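Side-chain contacts in Orf c02003 protein (Sulfolobus solfataricus P2, PDB 2Q00), which is of unknown function but belongs to the archaeal PaREP1/PaREP8 family and folds as a compact, all-helical single chain: residues W87-E92 / L97-K102; E16-G21 / E103-K108. All coordinates share one frame; numbering follows the deposited sequence.

Contact 1. Residues W87-E92 / L97-K102; sequences WTLHVE and LSLNEK
Ser98 turns two donors onto a single acceptor, the backbone oxygen of Glu92, and in doing so ties the loop after helix 79-95 back to its last turns. Ser98 N lies 3.0 Å from Glu92 O and meets the carbonyl almost head-on, at a C=O...N angle of 176°. The hydroxyl reaches the same oxygen from the flank, Ser98 OG to Glu92 O being 3.1 Å with a C=O...O angle of 126°, a little out of the carbonyl plane. A chi1 of 51° sets OG between the serine's own backbone N and its carbonyl carbon, which brings it to the oxygen the amide already holds. Leu97 N also approaches, 3.3 Å from Glu92 O, but at a poor angle for a bond. Leu97, the first residue to leave helical phi/psi, has positive phi, consistent with the chain turning back here; the Ser98 amide reaches a carbonyl six residues earlier, that of Glu92, which ends the wider pi-type turn 89-92. Thr88 OG1 is satisfied within its own helix, by Lys84 O.

Next to these bonds the contact becomes apolar. Leu99 points at helix 79-95, its CD1 lying 4.1 Å from Thr88 O and 4.2 Å from Leu89 CD2, while its CG rests 4.3 Å from Glu92 CB. The leucine thereby lies against the backbone and aliphatic base of the last turns.

The contact lies in the connection of a helical hairpin, where helix 79-95 gives way to helix 101-122. Leu89 packs on Cys27 and Tyr30 of helix 23-45, whereas Leu107 of helix 101-122 receives Thr88, Leu89 and Leu99 together.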
loop_
_atom_site.group_PDB
_atom_site.type_symbol
_atom_site.label_atom_id
_atom_site.label_comp_id
_atom_site.label_asym_id
_atom_site.label_seq_id
_atom_site.Cartn_x
_atom_site.Cartn_y
_atom_site.Cartn_z
ATOM N N TRP A 87 -0.512 -3.479 -6.033
ATOM C CA TRP A 87 -0.320 -4.857 -6.475
ATOM C C TRP A 87 0.572 -4.890 -7.710
ATOM O O TRP A 87 1.492 -5.704 -7.792
ATOM C CB TRP A 87 -1.687 -5.507 -6.765
ATOM C CG TRP A 87 -1.627 -6.981 -7.091
ATOM C CD1 TRP A 87 -1.935 -7.574 -8.291
ATOM C CD2 TRP A 87 -1.185 -8.039 -6.229
ATOM N NE1 TRP A 87 -1.702 -8.932 -8.225
ATOM C CE2 TRP A 87 -1.242 -9.244 -6.974
ATOM C CE3 TRP A 87 -0.742 -8.089 -4.903
ATOM C CZ2 TRP A 87 -0.870 -10.480 -6.432
ATOM C CZ3 TRP A 87 -0.371 -9.317 -4.368
ATOM C CH2 TRP A 87 -0.435 -10.496 -5.131
ATOM N N THR A 88 0.311 -3.988 -8.656
ATOM C CA THR A 88 1.099 -3.915 -9.896
ATOM C C THR A 88 2.560 -3.665 -9.579
ATOM O O THR A 88 3.460 -4.266 -10.177
ATOM C CB THR A 88 0.657 -2.770 -10.810
ATOM O OG1 THR A 88 -0.732 -2.907 -11.129
ATOM C CG2 THR A 88 1.490 -2.780 -12.085
ATOM N N LEU A 89 2.791 -2.747 -8.651
ATOM C CA LEU A 89 4.145 -2.438 -8.238
ATOM C C LEU A 89 4.764 -3.719 -7.691
ATOM O O LEU A 89 5.913 -4.040 -7.992
ATOM C CB LEU A 89 4.136 -1.345 -7.151
ATOM C CG LEU A 89 4.005 0.091 -7.660
ATOM C CD1 LEU A 89 3.772 1.065 -6.536
ATOM C CD2 LEU A 89 5.279 0.430 -8.408
ATOM N N HIS A 90 3.987 -4.448 -6.897
ATOM C CA HIS A 90 4.455 -5.681 -6.284
ATOM C C HIS A 90 4.855 -6.748 -7.301
ATOM O O HIS A 90 5.999 -7.214 -7.310
ATOM C CB HIS A 90 3.373 -6.246 -5.359
ATOM C CG HIS A 90 3.824 -7.421 -4.550
ATOM N ND1 HIS A 90 2.957 -8.399 -4.109
ATOM C CD2 HIS A 90 5.049 -7.765 -4.083
ATOM C CE1 HIS A 90 3.627 -9.297 -3.408
ATOM N NE2 HIS A 90 4.898 -8.935 -3.377
ATOM N N VAL A 91 3.909 -7.142 -8.151
ATOM C CA VAL A 91 4.166 -8.173 -9.156
ATOM C C VAL A 91 5.120 -7.743 -10.272
ATOM O O VAL A 91 6.292 -8.117 -10.279
ATOM C CB VAL A 91 2.852 -8.654 -9.797
ATOM C CG1 VAL A 91 3.147 -9.686 -10.866
ATOM C CG2 VAL A 91 1.946 -9.239 -8.731
ATOM N N GLU A 92 4.613 -6.955 -11.210
ATOM C CA GLU A 92 5.406 -6.474 -12.339
ATOM C C GLU A 92 6.662 -5.699 -11.956
ATOM O O GLU A 92 7.629 -5.659 -12.717
ATOM C CB GLU A 92 4.532 -5.601 -13.237
ATOM C CG GLU A 92 3.504 -6.395 -14.011
ATOM C CD GLU A 92 2.525 -5.511 -14.742
ATOM O OE1 GLU A 92 2.979 -4.568 -15.425
ATOM O OE2 GLU A 92 1.305 -5.764 -14.633
ATOM N N LEU A 97 10.449 -7.331 -12.604
ATOM C CA LEU A 97 11.492 -6.386 -13.018
ATOM C C LEU A 97 11.203 -5.809 -14.405
ATOM O O LEU A 97 12.093 -5.736 -15.249
ATOM C CB LEU A 97 12.853 -7.097 -13.053
ATOM C CG LEU A 97 13.140 -8.157 -11.977
ATOM C CD1 LEU A 97 14.444 -8.880 -12.301
ATOM C CD2 LEU A 97 13.214 -7.511 -10.597
ATOM N N SER A 98 9.964 -5.386 -14.635
ATOM C CA SER A 98 9.580 -4.860 -15.940
ATOM C C SER A 98 8.914 -3.479 -15.974
ATOM O O SER A 98 8.131 -3.189 -16.886
ATOM C CB SER A 98 8.662 -5.871 -16.634
ATOM O OG SER A 98 7.594 -6.259 -15.785
ATOM N N LEU A 99 9.219 -2.623 -15.002
ATOM C CA LEU A 99 8.624 -1.282 -14.961
ATOM C C LEU A 99 9.666 -0.184 -15.106
ATOM O O LEU A 99 10.713 -0.225 -14.460
ATOM C CB LEU A 99 7.866 -1.072 -13.645
ATOM C CG LEU A 99 6.503 -1.749 -13.487
ATOM C CD1 LEU A 99 6.008 -1.606 -12.043
ATOM C CD2 LEU A 99 5.520 -1.121 -14.463
ATOM N N ASN A 100 9.372 0.799 -15.951
ATOM C CA ASN A 100 10.286 1.921 -16.159
ATOM C C ASN A 100 10.081 2.933 -15.036
ATOM O O ASN A 100 9.078 2.890 -14.331
ATOM C CB ASN A 100 10.028 2.578 -17.520
ATOM N N GLU A 101 11.037 3.840 -14.873
ATOM C CA GLU A 101 10.955 4.850 -13.829
ATOM C C GLU A 101 9.675 5.683 -13.921
ATOM O O GLU A 101 9.059 5.994 -12.900
ATOM C CB GLU A 101 12.181 5.769 -13.896
ATOM C CG GLU A 101 12.323 6.712 -12.709
ATOM C CD GLU A 101 12.184 8.171 -13.098
ATOM O OE1 GLU A 101 11.172 8.523 -13.748
ATOM O OE2 GLU A 101 13.084 8.968 -12.747
ATOM N N LYS A 102 9.268 6.038 -15.135
ATOM C CA LYS A 102 8.069 6.846 -15.303
ATOM C C LYS A 102 6.848 6.099 -14.804
ATOM O O LYS A 102 5.950 6.691 -14.198
ATOM C CB LYS A 102 7.892 7.229 -16.768
#

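Contact 2. Residues E16-G21 / E103-K108; sequences EFLSKG and EVKKLK
Leu18 reaches from the C-terminal turn of helix 6-19 toward helix 101-122, where two lysines one turn apart receive it. The helix carrying it ends in a Schellman motif: Asp22 N returns to Phe17 O, Gly21 N bonds Leu18 O at 2.8 Å, and Gly21 takes the positive-phi C-prime position. With CG anti to the backbone N (chi1 -155°), Leu18 sends CD1 to Lys108 and CD2 to Lys105. This is interhelical packing at the surface of an all-helical fold, without a hydrogen bond between the two segments.

Along 103-108, Val104 comes first; its CB points toward the partner helix, but the residue is buried and its side chain touches Leu89 and Leu99. Lys105 follows, its chain extended beyond CG and crossing Leu18 at about a right angle, so that its CE comes 4.1 Å from Leu18 CD2. The ammonium beyond has a long, weak ion pair with Glu101 OE2. Leu107 faces helix 79-95 instead, where it also touches Ser85.

Lys108 closes the series. Its chain bends at chi2 and chi4 and also crosses Leu18 nearly at right angles, while Tyr30 of helix 23-45 touches both residues. The bend carries NZ back to helix 6-19, where NZ has a weak hydrogen bond with Tyr11 OH and a long, weak ion pair with Glu15 OE1. Just before that charged end, the aliphatic part is pressed on the leucine: Leu18 CD1 lies 3.9 Å from Lys108 CD and 3.6 Å from Lys108 CE.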
loop_
_atom_site.group_PDB
_atom_site.type_symbol
_atom_site.label_atom_id
_atom_site.label_comp_id
_atom_site.label_asym_id
_atom_site.label_seq_id
_atom_site.Cartn_x
_atom_site.Cartn_y
_atom_site.Cartn_z
ATOM N N GLU A 16 13.422 7.043 -1.089
ATOM C CA GLU A 16 14.886 7.076 -1.078
ATOM C C GLU A 16 15.479 6.211 -2.185
ATOM O O GLU A 16 16.343 6.661 -2.940
ATOM C CB GLU A 16 15.435 6.601 0.275
ATOM C CG GLU A 16 15.307 7.613 1.411
ATOM C CD GLU A 16 15.978 7.144 2.710
ATOM O OE1 GLU A 16 16.098 7.975 3.643
ATOM O OE2 GLU A 16 16.379 5.953 2.801
ATOM N N PHE A 17 15.022 4.963 -2.260
ATOM C CA PHE A 17 15.480 4.015 -3.270
ATOM C C PHE A 17 15.233 4.534 -4.678
ATOM O O PHE A 17 16.079 4.376 -5.564
ATOM C CB PHE A 17 14.761 2.680 -3.097
ATOM C CG PHE A 17 15.295 1.847 -1.979
ATOM C CD1 PHE A 17 16.635 1.466 -1.965
ATOM C CD2 PHE A 17 14.456 1.417 -0.954
ATOM C CE1 PHE A 17 17.139 0.664 -0.948
ATOM C CE2 PHE A 17 14.940 0.613 0.075
ATOM C CZ PHE A 17 16.288 0.230 0.080
ATOM N N LEU A 18 14.067 5.144 -4.875
ATOM C CA LEU A 18 13.693 5.696 -6.175
ATOM C C LEU A 18 14.738 6.752 -6.562
ATOM O O LEU A 18 15.298 6.720 -7.660
ATOM C CB LEU A 18 12.307 6.340 -6.083
ATOM C CG LEU A 18 11.456 6.458 -7.352
ATOM C CD1 LEU A 18 10.263 7.394 -7.084
ATOM C CD2 LEU A 18 12.301 6.990 -8.508
ATOM N N SER A 19 15.002 7.668 -5.629
ATOM C CA SER A 19 15.966 8.745 -5.833
ATOM C C SER A 19 17.348 8.251 -6.202
ATOM O O SER A 19 18.088 8.945 -6.887
ATOM C CB SER A 19 16.077 9.614 -4.577
ATOM O OG SER A 19 14.897 10.375 -4.372
ATOM N N LYS A 20 17.701 7.059 -5.739
ATOM C CA LYS A 20 19.010 6.499 -6.040
ATOM C C LYS A 20 18.938 5.537 -7.220
ATOM O O LYS A 20 19.909 4.841 -7.521
ATOM C CB LYS A 20 19.571 5.771 -4.813
ATOM C CG LYS A 20 19.760 6.661 -3.592
ATOM C CD LYS A 20 20.100 5.833 -2.358
ATOM C CE LYS A 20 20.140 6.686 -1.100
ATOM N NZ LYS A 20 21.234 7.700 -1.147
ATOM N N GLY A 21 17.782 5.499 -7.878
ATOM C CA GLY A 21 17.607 4.623 -9.020
ATOM C C GLY A 21 17.335 3.156 -8.716
ATOM O O GLY A 21 17.269 2.344 -9.641
ATOM N N GLU A 103 6.820 4.793 -15.060
ATOM C CA GLU A 103 5.705 3.942 -14.641
ATOM C C GLU A 103 5.618 3.773 -13.126
ATOM O O GLU A 103 4.527 3.800 -12.549
ATOM C CB GLU A 103 5.820 2.564 -15.291
ATOM C CG GLU A 103 5.292 2.500 -16.703
ATOM C CD GLU A 103 6.326 1.967 -17.670
ATOM O OE1 GLU A 103 7.268 2.725 -18.001
ATOM O OE2 GLU A 103 6.203 0.791 -18.090
ATOM N N VAL A 104 6.777 3.584 -12.500
ATOM C CA VAL A 104 6.861 3.413 -11.061
ATOM C C VAL A 104 6.338 4.663 -10.369
ATOM O O VAL A 104 5.567 4.575 -9.403
ATOM C CB VAL A 104 8.312 3.165 -10.613
ATOM C CG1 VAL A 104 8.372 3.026 -9.101
ATOM C CG2 VAL A 104 8.854 1.912 -11.280
ATOM N N LYS A 105 6.756 5.826 -10.866
ATOM C CA LYS A 105 6.319 7.086 -10.288
ATOM C C LYS A 105 4.804 7.197 -10.355
ATOM O O LYS A 105 4.151 7.542 -9.372
ATOM C CB LYS A 105 6.961 8.267 -11.021
ATOM C CG LYS A 105 8.460 8.338 -10.831
ATOM C CD LYS A 105 9.023 9.677 -11.266
ATOM C CE LYS A 105 10.488 9.797 -10.867
ATOM N NZ LYS A 105 11.059 11.119 -11.237
ATOM N N LYS A 106 4.254 6.876 -11.519
ATOM C CA LYS A 106 2.821 6.937 -11.760
ATOM C C LYS A 106 2.020 6.072 -10.782
ATOM O O LYS A 106 1.001 6.509 -10.247
ATOM C CB LYS A 106 2.550 6.488 -13.197
ATOM C CG LYS A 106 1.183 6.873 -13.743
ATOM C CD LYS A 106 1.020 6.406 -15.210
ATOM C CE LYS A 106 2.040 7.059 -16.145
ATOM N NZ LYS A 106 1.977 6.475 -17.521
ATOM N N LEU A 107 2.478 4.840 -10.570
ATOM C CA LEU A 107 1.805 3.917 -9.659
ATOM C C LEU A 107 2.050 4.321 -8.202
ATOM O O LEU A 107 1.110 4.391 -7.413
ATOM C CB LEU A 107 2.291 2.473 -9.888
ATOM C CG LEU A 107 2.011 1.800 -11.249
ATOM C CD1 LEU A 107 2.901 0.578 -11.416
ATOM C CD2 LEU A 107 0.550 1.399 -11.366
ATOM N N LYS A 108 3.306 4.598 -7.853
ATOM C CA LYS A 108 3.658 4.989 -6.484
ATOM C C LYS A 108 2.784 6.155 -6.017
ATOM O O LYS A 108 2.477 6.280 -4.832
ATOM C CB LYS A 108 5.146 5.380 -6.396
ATOM C CG LYS A 108 5.400 6.822 -5.924
ATOM C CD LYS A 108 6.414 7.499 -6.819
ATOM C CE LYS A 108 7.009 8.758 -6.184
ATOM N NZ LYS A 108 6.018 9.834 -5.888
#

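Overall arrangement
Helix 101-122 is common to both contacts, and their centres lie about 10 Å apart, on the same side of the chain's centre. Along the sequence contact 1 is nested inside the long loop closed by contact 2: one joins neighbouring helices across a short connection, the other brings the first helix onto the last. They meet directly through packing, with Leu89 CD1 3.8 Å from Lys108 N. Leu107 is turned to helix 79-95, while Lys105 and Lys108 meet helix 6-19, so that local and distant parts of the chain are gathered at one end of the helical fold.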